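Local coordinates for CAG pathogenicity island protein 13 (Helicobacter pylori, PDB 2G3V) that is of unknown function but is encoded by the cag pathogenicity island, and so is probably linked to its type IV secretion system, at residues Asn30-Thr35 and Lys170-Tyr175; Lys53-His56 and Ala61-Lys64; Val65-Asn68 and Asp72-Ala75; Lys78-Asp83 and Glu138-Ile143; Ser94-Leu99 and Gly120-Phe125. One frame throughout, in Å; residues are numbered along the deposited sequence.

Contact 1: residues Asn30-Thr35 and Lys170-Tyr175; sequences NELLNT and KTIEQY
Ile172 presses its CG2 methyl against the extended loop at Glu31 and Leu32, and that methyl carries nearly all of the close packing. It sits 3.7 Å from Leu32 CG and 3.7 Å from the carbonyl carbon C of Glu31, while Leu32 CD2 follows at 3.9 Å from the same Ile172 CG2. The two aliphatic chains cross obliquely, so they meet over a small patch and do not lie alongside each other. With chi1 at 33°, Ile172 CG1 stays between its own backbone N and carbonyl carbon, and CG2 is left to face the loop.

Away from this point the contact loosens quickly. Leu32 is largely exposed and also touches Phe111, and Glu31 turns its side chain away from the helix, where its carboxylate makes a long, weak ion pair with Lys113.

Both segments lead into helices. Thr171 is the N-cap of helix 172-180: its OG1 accepts a straight but weak bond from Gln174 N at 3.4 Å. Asn34 caps the start of helix 35-57 through OD1 and the backbone N of Glu37. The contact therefore brings the loop before the first modelled helix against the start of the last one, and a backbone hydrogen bond between Leu33 and Phe111 ties that loop to another. No hydrogen bond joins the segments, so what holds them here is undirected van der Waals contact of one methyl with a leucine side chain and the backbone at Glu31, with no polar pair to fix the register.

Contact 2: residues Lys53-His56 and Ala61-Lys64; sequences KQMH and ALDK
The Gln54 carboxamide comes closest to Ala61 through NE2, which stands 4.4 Å from Ala61 CB at the exposed margin of the contact. The other flat group, the His56 ring, takes no part in the meeting; one of its faces has Lys53 O 3.4 Å above its centre, and its NE2 is hydrogen-bonded to Glu93 of helix 82-105. These residues belong to a tight turn between two consecutive helices of an all-alpha fold, where helix 35-57 gives way to helix 59-69 almost at once.

Asn58, in the turn, joins the two sides. Its OD1 accepts from Ala61 N, and its ND2 makes a weak bond to Gln54 OE1, which ties the amide at the end of one helix to the first turn of the next.

Ala61 fits its methyl directly against the end of the first helix, with CB 3.4 Å from Gln54 O. On the buried side the chief partner is Met55, a selenomethionine in the crystal. CG lies beside its backbone N, and further bends at chi2 (-61°) and chi3 (-72°) curl the chain round toward the second helix, where SE lies 4.1 Å from Ala61 O. The Met55 and Leu62 side chains meet at about a right angle; their methyls are modelled closer than carbons can sit, so that detail is doubtful. Leu62 goes on to touch Val82 and Lys86, which brings helix 82-105 against the turn. On the backbone side, Leu62 CB rests 3.5 Å from Met55 O.

Contact 3: residues Val65-Asn68 and Asp72-Ala75; sequences VLRN and DYRA
Arg67 and Tyr73 form the closest CA pair, 5.1 Å from CA to CA, between the last turns of helix 59-69 and the first turn of helix 73-79. Asp72 is the N-cap of the second helix. Its OD1 accepts from Ala75 N at 3.0 Å, although the oxygen is crowded in the model and its exact place is less sure.

Tyr73 throws its ring back over the first helix: CG is anti to the backbone N (chi1 163°), and the ring lies against the Arg67 side chain. The clearest part of this meeting is a close-packed CH-pi contact, though it adjoins doubtful atoms. Arg67 CG sits over one face, 3.4 Å from the Tyr73 ring centroid and 15° off the normal. Leu66 approaches the same ring differently, its CB in the ring plane at an edge, 3.8 Å from Tyr73 CD1.

Beyond CG the arginine runs extended along the ring toward the hydroxyl, and its guanidinium plane is turned 36° from the ring. Atoms there are modelled too close, so the details are doubtful, and NH2 has a poor angle for a bond to Tyr73 OH. Both polar ends turn instead to Asp63, one turn earlier: Arg67 NE makes a salt bridge to OD2, and Tyr73 OH is probably hydrogen-bonded to OD1. Inward, Leu66 packs on Val82 and Phe85 of helix 82-105.

The whole is a tight turn between consecutive helices of an all-alpha fold, in which an aspartate N-cap starts the new helix and its first residue, a tyrosine, folds back onto the old one.

Contact 4: residues Lys78-Asp83 and Glu138-Ile143; sequences KSIGVD and EMDSQI
Ile80 pushes its whole side chain at helix 136-149 and has far more surface buried here than any other residue. Each branch finds its own neighbour. Ile80 CD1 lies 3.9 Å from Met139 CG, and Ile80 CG2 is 4.1 Å from Ile143 CD1. Asp140 OD1 lies against the CG1/CG2 side of Ile80, 3.7 Å from CG1 and equally near CG2. With CG1 beside the backbone N (chi1 -50°) and CG2 anti to that N, both carbons face this oxygen.

Asp140, second in buried surface, runs antiparallel to the Ile80 side chain. Its OD1 thus rests against aliphatic carbon, while OD2 has a long, weak ion pair with Arg137, and the side chain also touches Lys84.

Together with Ile136, which Ile80 touches as well, Met139, Asp140 and Ile143 have a spacing that resembles the hole of knobs-into-holes packing, though the residue that fills it comes from the link between two helices. That link is sharp. Gly81 directly after Ile80 has positive phi (86°), leaving helix 73-79, and is also the N-cap of helix 82-105.

Met139, a selenomethionine in the crystal, meets Ile80 at about a right angle through CB and CG. Its bends at chi2 and chi3 then carry SE away toward the interior, where the side chain packs on Phe85, Met70 and Met134.

Contact 5: residues Ser94-Leu99 and Gly120-Phe125; sequences SETMEL and GIFLPF
Phe122 puts its ring against helix 82-105, which meets it at one face and at the rim. Over the face comes Thr96 CG2, 3.9 Å from the Phe122 ring centroid and 25° off the normal, a CH-pi contact displaced toward the CD1-CE1 side. At the edge, close to the ring plane, Glu95 CB stands 3.9 Å from Phe122 CE1. Leu99 approaches obliquely on the other flank of the ring, with its CD2 3.8 Å from Phe122 CE2. The face opposite Thr96 has Ile121 CG2 from the ring's own segment, 3.9 Å above the plane and toward the rim, so the ring is sandwiched between two methyl groups.

Thr96 is set for this by its torsion (chi1 53°): OG1 lies between backbone N and carbonyl carbon, hydrogen-bonded chiefly to Glu93 O with Leu92 O also within hydrogen-bonding reach, and CG2 is thereby turned to the ring. Glu95 gives only its CB, because the chain bends at chi2 and takes the carboxylate away.

The contact lies near the middle of the molecule, where the loop before helix 128-133 meets the long helix 82-105. Helix 35-57 backs the same side chains, with His49 and Phe52 against Thr96 and Ile45 against Leu99. Hydrogen bonds from Ile121 O to Tyr146 OH and from Phe125 O to Tyr89 OH also hold the loop, but the Phe122 ring itself is kept in place by apolar contact and burial.

Contacts 2, 3 and 4 follow one another along the chain and gather at one end of the helical bundle, with centres 11 to 15 Å apart. Contacts 2 and 3 touch directly, through Asp63 with Tyr73 and Met55 with Val65. Val82 joins both to contact 4: Leu62 CD2 lies 3.6 Å from Val82 O, and Leu66 CD1 lies 4.1 Å from Val82 CG1. Contact 5 is central, about 3 Å from the chain's centre, and meets contact 4 where Phe125 packs on Met139, Gln142 and Ile143. Contact 1 stands alone at the other end, its centre about 37 Å from that of contact 2 and 23 Å from that of contact 5.

Contact 1: residues Asn30-Thr35 and Lys170-Tyr175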
# COMPACT_ATOMS: atom_id res chain seq x y z
N ASN A 30 -10.49 14.97 -9.36
CA ASN A 30 -10.32 13.61 -9.83
C ASN A 30 -11.47 13.24 -10.74
O ASN A 30 -12.60 13.71 -10.58
CB ASN A 30 -10.26 12.62 -8.66
CG ASN A 30 -11.62 12.27 -8.14
OD1 ASN A 30 -12.42 13.15 -7.85
ND2 ASN A 30 -11.89 10.98 -8.00
N GLU A 31 -11.16 12.39 -11.70
CA GLU A 31 -12.12 11.92 -12.68
C GLU A 31 -12.24 10.43 -12.49
O GLU A 31 -11.76 9.89 -11.50
CB GLU A 31 -11.61 12.25 -14.09
CG GLU A 31 -10.12 11.98 -14.28
CD GLU A 31 -9.47 12.93 -15.29
OE1 GLU A 31 -9.88 12.91 -16.47
OE2 GLU A 31 -8.55 13.69 -14.90
N LEU A 32 -12.88 9.77 -13.45
CA LEU A 32 -13.05 8.32 -13.42
C LEU A 32 -11.76 7.72 -13.93
O LEU A 32 -10.99 8.39 -14.60
CB LEU A 32 -14.19 7.90 -14.36
CG LEU A 32 -15.64 8.00 -13.88
CD1 LEU A 32 -16.57 7.82 -15.08
CD2 LEU A 32 -15.90 6.94 -12.80
N LEU A 33 -11.51 6.46 -13.59
CA LEU A 33 -10.31 5.78 -14.06
C LEU A 33 -10.69 5.01 -15.31
O LEU A 33 -11.62 4.19 -15.29
CB LEU A 33 -9.80 4.79 -13.01
CG LEU A 33 -8.94 5.29 -11.85
CD1 LEU A 33 -8.63 4.12 -10.92
CD2 LEU A 33 -7.64 5.92 -12.37
N ASN A 34 -10.00 5.28 -16.42
CA ASN A 34 -10.27 4.56 -17.66
C ASN A 34 -9.64 3.17 -17.54
O ASN A 34 -8.70 2.98 -16.76
CB ASN A 34 -9.72 5.31 -18.88
CG ASN A 34 -8.20 5.46 -18.86
OD1 ASN A 34 -7.46 4.48 -18.91
ND2 ASN A 34 -7.73 6.71 -18.81
N THR A 35 -10.17 2.21 -18.30
CA THR A 35 -9.72 0.82 -18.29
C THR A 35 -8.22 0.63 -18.06
O THR A 35 -7.82 -0.14 -17.18
CB THR A 35 -10.10 0.12 -19.62
OG1 THR A 35 -11.51 0.28 -19.87
CG2 THR A 35 -9.75 -1.38 -19.56
N LYS A 170 -22.41 4.96 -9.62
CA LYS A 170 -22.73 5.29 -10.99
C LYS A 170 -21.91 6.46 -11.53
O LYS A 170 -21.47 6.43 -12.69
CB LYS A 170 -24.22 5.61 -11.13
CG LYS A 170 -25.16 4.39 -11.01
CD LYS A 170 -25.00 3.45 -12.21
CE LYS A 170 -25.97 2.28 -12.10
NZ LYS A 170 -25.90 1.37 -13.29
N THR A 171 -21.69 7.48 -10.71
CA THR A 171 -20.94 8.65 -11.16
C THR A 171 -19.89 9.12 -10.17
O THR A 171 -19.97 8.82 -8.99
CB THR A 171 -21.89 9.84 -11.42
OG1 THR A 171 -22.52 10.21 -10.18
CG2 THR A 171 -22.95 9.48 -12.45
N ILE A 172 -18.93 9.88 -10.68
CA ILE A 172 -17.88 10.45 -9.84
C ILE A 172 -18.48 11.47 -8.88
O ILE A 172 -17.88 11.84 -7.89
CB ILE A 172 -16.82 11.22 -10.66
CG1 ILE A 172 -17.50 11.87 -11.87
CG2 ILE A 172 -15.64 10.32 -10.97
CD1 ILE A 172 -16.98 13.26 -12.20
N GLU A 173 -19.68 11.94 -9.22
CA GLU A 173 -20.35 12.92 -8.39
C GLU A 173 -20.68 12.27 -7.05
O GLU A 173 -20.27 12.77 -6.00
CB GLU A 173 -21.63 13.39 -9.08
CG GLU A 173 -21.50 13.69 -10.58
CD GLU A 173 -20.47 14.77 -10.89
OE1 GLU A 173 -20.11 15.54 -9.97
OE2 GLU A 173 -20.04 14.84 -12.07
N GLN A 174 -21.43 11.17 -7.07
CA GLN A 174 -21.78 10.49 -5.84
C GLN A 174 -20.51 10.14 -5.07
O GLN A 174 -20.36 10.47 -3.89
CB GLN A 174 -22.61 9.23 -6.12
CG GLN A 174 -22.62 8.18 -4.98
CD GLN A 174 -23.14 8.72 -3.63
OE1 GLN A 174 -22.63 9.71 -3.10
NE2 GLN A 174 -24.15 8.05 -3.09
N TYR A 175 -19.59 9.47 -5.74
CA TYR A 175 -18.35 9.07 -5.10
C TYR A 175 -17.67 10.23 -4.40
O TYR A 175 -17.32 10.14 -3.22
CB TYR A 175 -17.40 8.47 -6.12
CG TYR A 175 -16.23 7.77 -5.50
CD1 TYR A 175 -16.41 6.64 -4.70
CD2 TYR A 175 -14.95 8.26 -5.69
CE1 TYR A 175 -15.32 6.02 -4.10
CE2 TYR A 175 -13.85 7.65 -5.09
CZ TYR A 175 -14.04 6.54 -4.30
OH TYR A 175 -12.96 5.97 -3.68

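Contact 2: residues Lys53-His56 and Ala61-Lys64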
# COMPACT_ATOMS: atom_id res chain seq x y z
N LYS A 53 6.56 -10.46 -0.80
CA LYS A 53 6.71 -11.89 -0.56
C LYS A 53 8.18 -12.30 -0.70
O LYS A 53 8.69 -13.07 0.10
CB LYS A 53 5.87 -12.68 -1.56
CG LYS A 53 6.20 -14.17 -1.59
CD LYS A 53 5.21 -14.95 -2.40
CE LYS A 53 3.84 -14.89 -1.75
NZ LYS A 53 2.84 -15.79 -2.40
N GLN A 54 8.85 -11.77 -1.71
CA GLN A 54 10.26 -12.07 -1.96
C GLN A 54 11.19 -11.61 -0.84
O GLN A 54 12.29 -12.16 -0.68
CB GLN A 54 10.71 -11.46 -3.29
CG GLN A 54 10.66 -12.43 -4.47
CD GLN A 54 11.69 -13.56 -4.35
OE1 GLN A 54 11.48 -14.56 -3.64
NE2 GLN A 54 12.82 -13.39 -5.04
N MSE A 55 10.77 -10.64 -0.06
CA MSE A 55 11.66 -10.18 0.99
C MSE A 55 11.75 -11.20 2.14
O MSE A 55 12.84 -11.64 2.52
CB MSE A 55 11.20 -8.81 1.48
CG MSE A 55 11.15 -7.76 0.38
SE MSE A 55 12.87 -7.42 -0.43
CE MSE A 55 13.67 -6.47 1.00
N HIS A 56 10.60 -11.59 2.68
CA HIS A 56 10.56 -12.54 3.78
C HIS A 56 10.78 -13.99 3.33
O HIS A 56 11.15 -14.84 4.14
CB HIS A 56 9.23 -12.41 4.55
CG HIS A 56 8.03 -12.91 3.80
ND1 HIS A 56 7.92 -14.20 3.33
CD2 HIS A 56 6.88 -12.29 3.46
CE1 HIS A 56 6.75 -14.36 2.74
NE2 HIS A 56 6.10 -13.21 2.80
N ALA A 61 17.45 -12.03 -1.14
CA ALA A 61 16.66 -10.92 -1.66
C ALA A 61 16.55 -9.75 -0.70
O ALA A 61 16.73 -8.60 -1.11
CB ALA A 61 15.27 -11.38 -2.05
N LEU A 62 16.26 -10.03 0.57
CA LEU A 62 16.13 -8.96 1.55
C LEU A 62 17.42 -8.22 1.83
O LEU A 62 17.42 -6.98 1.97
CB LEU A 62 15.60 -9.53 2.87
CG LEU A 62 15.63 -8.59 4.08
CD1 LEU A 62 14.73 -7.41 3.85
CD2 LEU A 62 15.18 -9.38 5.30
N ASP A 63 18.53 -8.95 1.93
CA ASP A 63 19.80 -8.29 2.21
C ASP A 63 20.23 -7.47 1.00
O ASP A 63 20.83 -6.39 1.13
CB ASP A 63 20.89 -9.31 2.53
CG ASP A 63 22.21 -8.64 2.88
OD1 ASP A 63 22.37 -8.23 4.05
OD2 ASP A 63 23.07 -8.48 1.98
N LYS A 64 19.93 -8.02 -0.17
CA LYS A 64 20.29 -7.39 -1.43
C LYS A 64 19.53 -6.09 -1.65
O LYS A 64 20.06 -5.14 -2.26
CB LYS A 64 20.03 -8.35 -2.60
CG LYS A 64 20.20 -7.69 -3.94
CD LYS A 64 19.68 -8.53 -5.07
CE LYS A 64 19.48 -7.67 -6.31
NZ LYS A 64 18.51 -6.56 -6.05

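Contact 3: residues Val65-Asn68 and Asp72-Ala75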
# COMPACT_ATOMS: atom_id res chain seq x y z
N VAL A 65 18.30 -6.03 -1.16
CA VAL A 65 17.49 -4.82 -1.31
C VAL A 65 17.95 -3.74 -0.31
O VAL A 65 17.97 -2.55 -0.64
CB VAL A 65 15.96 -5.15 -1.14
CG1 VAL A 65 15.13 -3.87 -1.07
CG2 VAL A 65 15.48 -6.02 -2.31
N LEU A 66 18.32 -4.16 0.89
CA LEU A 66 18.78 -3.24 1.92
C LEU A 66 20.10 -2.53 1.57
O LEU A 66 20.31 -1.37 1.93
CB LEU A 66 18.90 -3.98 3.27
CG LEU A 66 17.54 -4.25 3.94
CD1 LEU A 66 17.69 -5.02 5.21
CD2 LEU A 66 16.86 -2.90 4.20
N ARG A 67 20.97 -3.22 0.84
CA ARG A 67 22.25 -2.67 0.42
C ARG A 67 22.11 -1.64 -0.70
O ARG A 67 22.91 -0.70 -0.81
CB ARG A 67 23.19 -3.80 -0.07
CG ARG A 67 23.71 -4.73 1.01
CD ARG A 67 24.72 -5.70 0.43
NE ARG A 67 25.21 -6.68 1.40
CZ ARG A 67 26.12 -6.45 2.34
NH1 ARG A 67 26.66 -5.24 2.47
NH2 ARG A 67 26.51 -7.43 3.15
N ASN A 68 21.08 -1.81 -1.52
CA ASN A 68 20.86 -0.90 -2.63
C ASN A 68 19.84 0.19 -2.40
O ASN A 68 19.78 1.14 -3.16
CB ASN A 68 20.48 -1.70 -3.87
CG ASN A 68 21.64 -2.48 -4.42
OD1 ASN A 68 22.60 -1.91 -4.91
ND2 ASN A 68 21.57 -3.80 -4.32
N ASP A 72 22.43 4.07 4.24
CA ASP A 72 23.48 3.44 5.03
C ASP A 72 23.05 2.03 5.39
O ASP A 72 22.34 1.83 6.37
CB ASP A 72 23.73 4.24 6.31
CG ASP A 72 24.98 3.81 7.03
OD1 ASP A 72 25.28 2.59 7.03
OD2 ASP A 72 25.66 4.69 7.60
N TYR A 73 23.47 1.05 4.59
CA TYR A 73 23.14 -0.34 4.87
C TYR A 73 23.81 -0.70 6.20
O TYR A 73 23.20 -1.28 7.09
CB TYR A 73 23.67 -1.22 3.74
CG TYR A 73 23.76 -2.70 4.05
CD1 TYR A 73 22.64 -3.53 3.95
CD2 TYR A 73 24.98 -3.27 4.41
CE1 TYR A 73 22.74 -4.91 4.19
CE2 TYR A 73 25.09 -4.63 4.65
CZ TYR A 73 23.98 -5.45 4.54
OH TYR A 73 24.11 -6.80 4.76
N ARG A 74 25.07 -0.31 6.31
CA ARG A 74 25.87 -0.54 7.52
C ARG A 74 25.04 -0.53 8.81
O ARG A 74 24.79 -1.56 9.43
CB ARG A 74 26.94 0.55 7.62
CG ARG A 74 27.97 0.36 8.73
CD ARG A 74 28.57 1.68 9.21
NE ARG A 74 27.77 2.32 10.25
CZ ARG A 74 27.40 1.74 11.39
NH1 ARG A 74 26.68 2.41 12.29
NH2 ARG A 74 27.75 0.49 11.63
N ALA A 75 24.61 0.66 9.19
CA ALA A 75 23.85 0.97 10.41
C ALA A 75 22.49 0.32 10.53
O ALA A 75 22.02 0.05 11.63
CB ALA A 75 23.70 2.48 10.53

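Contact 4: residues Lys78-Asp83 and Glu138-Ile143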
# COMPACT_ATOMS: atom_id res chain seq x y z
N LYS A 78 22.58 -3.12 12.07
CA LYS A 78 22.92 -3.05 13.48
C LYS A 78 21.76 -2.45 14.28
O LYS A 78 21.30 -3.00 15.28
CB LYS A 78 24.18 -2.20 13.69
CG LYS A 78 25.44 -2.78 13.04
CD LYS A 78 25.89 -4.07 13.72
CE LYS A 78 26.95 -4.81 12.91
NZ LYS A 78 26.38 -5.38 11.65
N SER A 79 21.28 -1.29 13.83
CA SER A 79 20.19 -0.62 14.51
C SER A 79 18.85 -1.34 14.38
O SER A 79 18.10 -1.47 15.35
CB SER A 79 20.06 0.81 13.98
OG SER A 79 21.31 1.46 13.99
N ILE A 80 18.52 -1.79 13.17
CA ILE A 80 17.24 -2.44 12.96
C ILE A 80 17.31 -3.96 12.72
O ILE A 80 16.62 -4.72 13.38
CB ILE A 80 16.49 -1.74 11.80
CG1 ILE A 80 16.50 -0.23 12.05
CG2 ILE A 80 15.04 -2.22 11.72
CD1 ILE A 80 16.06 0.62 10.87
N GLY A 81 18.14 -4.39 11.78
CA GLY A 81 18.26 -5.83 11.53
C GLY A 81 17.23 -6.38 10.56
O GLY A 81 16.08 -5.92 10.50
N VAL A 82 17.64 -7.39 9.79
CA VAL A 82 16.76 -8.01 8.81
C VAL A 82 15.53 -8.65 9.43
O VAL A 82 14.50 -8.79 8.77
CB VAL A 82 17.51 -9.09 8.03
CG1 VAL A 82 18.64 -8.46 7.24
CG2 VAL A 82 18.05 -10.16 8.98
N ASP A 83 15.65 -9.03 10.69
CA ASP A 83 14.55 -9.67 11.39
C ASP A 83 13.29 -8.81 11.52
O ASP A 83 12.16 -9.33 11.46
CB ASP A 83 15.03 -10.13 12.78
CG ASP A 83 16.01 -9.15 13.43
OD1 ASP A 83 15.55 -8.19 14.10
OD2 ASP A 83 17.25 -9.33 13.26
N GLU A 138 13.63 7.01 11.47
CA GLU A 138 12.39 7.08 10.70
C GLU A 138 11.91 5.68 10.34
O GLU A 138 10.76 5.32 10.56
CB GLU A 138 12.62 7.86 9.41
CG GLU A 138 12.38 9.35 9.50
CD GLU A 138 12.88 10.07 8.26
OE1 GLU A 138 12.61 9.59 7.13
OE2 GLU A 138 13.54 11.12 8.42
N MSE A 139 12.82 4.88 9.79
CA MSE A 139 12.47 3.53 9.38
C MSE A 139 12.04 2.68 10.56
O MSE A 139 11.06 1.94 10.47
CB MSE A 139 13.67 2.88 8.67
CG MSE A 139 13.41 1.48 8.07
SE MSE A 139 12.14 1.44 6.61
CE MSE A 139 13.25 2.23 5.23
N ASP A 140 12.76 2.78 11.66
CA ASP A 140 12.44 1.99 12.83
C ASP A 140 11.05 2.22 13.36
O ASP A 140 10.33 1.28 13.64
CB ASP A 140 13.47 2.24 13.94
CG ASP A 140 13.59 1.07 14.90
OD1 ASP A 140 13.68 -0.09 14.42
OD2 ASP A 140 13.61 1.30 16.13
N SER A 141 10.66 3.48 13.51
CA SER A 141 9.33 3.77 14.03
C SER A 141 8.24 3.49 13.00
O SER A 141 7.12 3.13 13.36
CB SER A 141 9.23 5.21 14.54
OG SER A 141 9.54 6.14 13.51
N GLN A 142 8.57 3.66 11.72
CA GLN A 142 7.60 3.40 10.68
C GLN A 142 7.29 1.92 10.74
O GLN A 142 6.13 1.52 10.66
CB GLN A 142 8.17 3.78 9.31
CG GLN A 142 7.12 3.87 8.20
CD GLN A 142 7.69 4.33 6.87
OE1 GLN A 142 8.48 3.61 6.25
NE2 GLN A 142 7.29 5.52 6.43
N ILE A 143 8.32 1.10 10.90
CA ILE A 143 8.16 -0.35 10.97
C ILE A 143 7.34 -0.71 12.21
O ILE A 143 6.44 -1.54 12.15
CB ILE A 143 9.54 -1.05 11.01
CG1 ILE A 143 10.26 -0.84 9.67
CG2 ILE A 143 9.39 -2.52 11.33
CD1 ILE A 143 11.65 -1.46 9.61

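Contact 5: residues Ser94-Leu99 and Gly120-Phe125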
# COMPACT_ATOMS: atom_id res chain seq x y z
N SER A 94 0.55 -9.70 3.05
CA SER A 94 -0.80 -10.03 3.46
C SER A 94 -1.78 -8.94 3.04
O SER A 94 -2.80 -9.22 2.41
CB SER A 94 -0.87 -10.22 4.98
OG SER A 94 -0.04 -11.29 5.41
N GLU A 95 -1.47 -7.70 3.39
CA GLU A 95 -2.35 -6.59 3.05
C GLU A 95 -2.47 -6.40 1.54
O GLU A 95 -3.55 -6.10 1.03
CB GLU A 95 -1.86 -5.29 3.71
CG GLU A 95 -1.77 -5.38 5.22
CD GLU A 95 -3.01 -6.01 5.86
OE1 GLU A 95 -4.14 -5.52 5.60
OE2 GLU A 95 -2.86 -7.00 6.61
N THR A 96 -1.38 -6.58 0.80
CA THR A 96 -1.48 -6.41 -0.65
C THR A 96 -2.42 -7.49 -1.22
O THR A 96 -3.12 -7.27 -2.21
CB THR A 96 -0.08 -6.46 -1.32
OG1 THR A 96 0.62 -7.64 -0.94
CG2 THR A 96 0.74 -5.27 -0.90
N MSE A 97 -2.45 -8.64 -0.55
CA MSE A 97 -3.30 -9.76 -0.94
C MSE A 97 -4.79 -9.45 -0.71
O MSE A 97 -5.63 -9.73 -1.57
CB MSE A 97 -2.91 -10.99 -0.13
CG MSE A 97 -1.88 -11.90 -0.78
SE MSE A 97 -2.67 -13.18 -2.05
CE MSE A 97 -3.68 -14.25 -0.78
N GLU A 98 -5.10 -8.90 0.46
CA GLU A 98 -6.48 -8.56 0.80
C GLU A 98 -7.02 -7.49 -0.15
O GLU A 98 -8.15 -7.60 -0.62
CB GLU A 98 -6.56 -8.06 2.25
CG GLU A 98 -7.96 -8.08 2.86
CD GLU A 98 -8.50 -9.49 3.00
OE1 GLU A 98 -7.79 -10.36 3.57
OE2 GLU A 98 -9.64 -9.74 2.54
N LEU A 99 -6.22 -6.46 -0.42
CA LEU A 99 -6.62 -5.38 -1.34
C LEU A 99 -6.89 -5.97 -2.73
O LEU A 99 -7.90 -5.65 -3.38
CB LEU A 99 -5.52 -4.31 -1.43
CG LEU A 99 -5.55 -3.26 -2.56
CD1 LEU A 99 -6.78 -2.36 -2.44
CD2 LEU A 99 -4.28 -2.43 -2.50
N GLY A 120 -0.26 4.64 -1.32
CA GLY A 120 0.57 5.28 -0.31
C GLY A 120 0.87 4.45 0.93
O GLY A 120 1.77 4.77 1.71
N ILE A 121 0.12 3.38 1.13
CA ILE A 121 0.37 2.53 2.27
C ILE A 121 1.59 1.65 2.05
O ILE A 121 2.31 1.33 2.98
CB ILE A 121 -0.84 1.63 2.55
CG1 ILE A 121 -2.01 2.50 3.02
CG2 ILE A 121 -0.50 0.54 3.57
CD1 ILE A 121 -3.29 1.73 3.21
N PHE A 122 1.83 1.29 0.79
CA PHE A 122 2.92 0.38 0.47
C PHE A 122 4.21 1.01 -0.06
O PHE A 122 5.27 0.42 0.10
CB PHE A 122 2.40 -0.66 -0.52
CG PHE A 122 1.07 -1.24 -0.13
CD1 PHE A 122 0.97 -2.16 0.91
CD2 PHE A 122 -0.10 -0.80 -0.75
CE1 PHE A 122 -0.28 -2.62 1.34
CE2 PHE A 122 -1.36 -1.25 -0.32
CZ PHE A 122 -1.45 -2.16 0.73
N LEU A 123 4.11 2.18 -0.67
CA LEU A 123 5.27 2.87 -1.24
C LEU A 123 6.51 3.07 -0.34
O LEU A 123 7.63 2.91 -0.81
CB LEU A 123 4.82 4.22 -1.82
CG LEU A 123 4.42 4.27 -3.30
CD1 LEU A 123 3.96 2.93 -3.78
CD2 LEU A 123 3.32 5.32 -3.51
N PRO A 124 6.32 3.41 0.94
CA PRO A 124 7.44 3.62 1.89
C PRO A 124 8.35 2.41 2.09
O PRO A 124 9.47 2.53 2.59
CB PRO A 124 6.72 4.00 3.19
CG PRO A 124 5.50 4.67 2.70
CD PRO A 124 5.04 3.78 1.57
N PHE A 125 7.86 1.23 1.72
CA PHE A 125 8.62 0.00 1.86
C PHE A 125 8.91 -0.61 0.50
O PHE A 125 9.44 -1.71 0.42
CB PHE A 125 7.84 -1.01 2.70
CG PHE A 125 7.69 -0.63 4.15
CD1 PHE A 125 8.79 -0.67 5.01
CD2 PHE A 125 6.46 -0.22 4.65
CE1 PHE A 125 8.66 -0.29 6.36
CE2 PHE A 125 6.31 0.17 5.99
CZ PHE A 125 7.42 0.13 6.85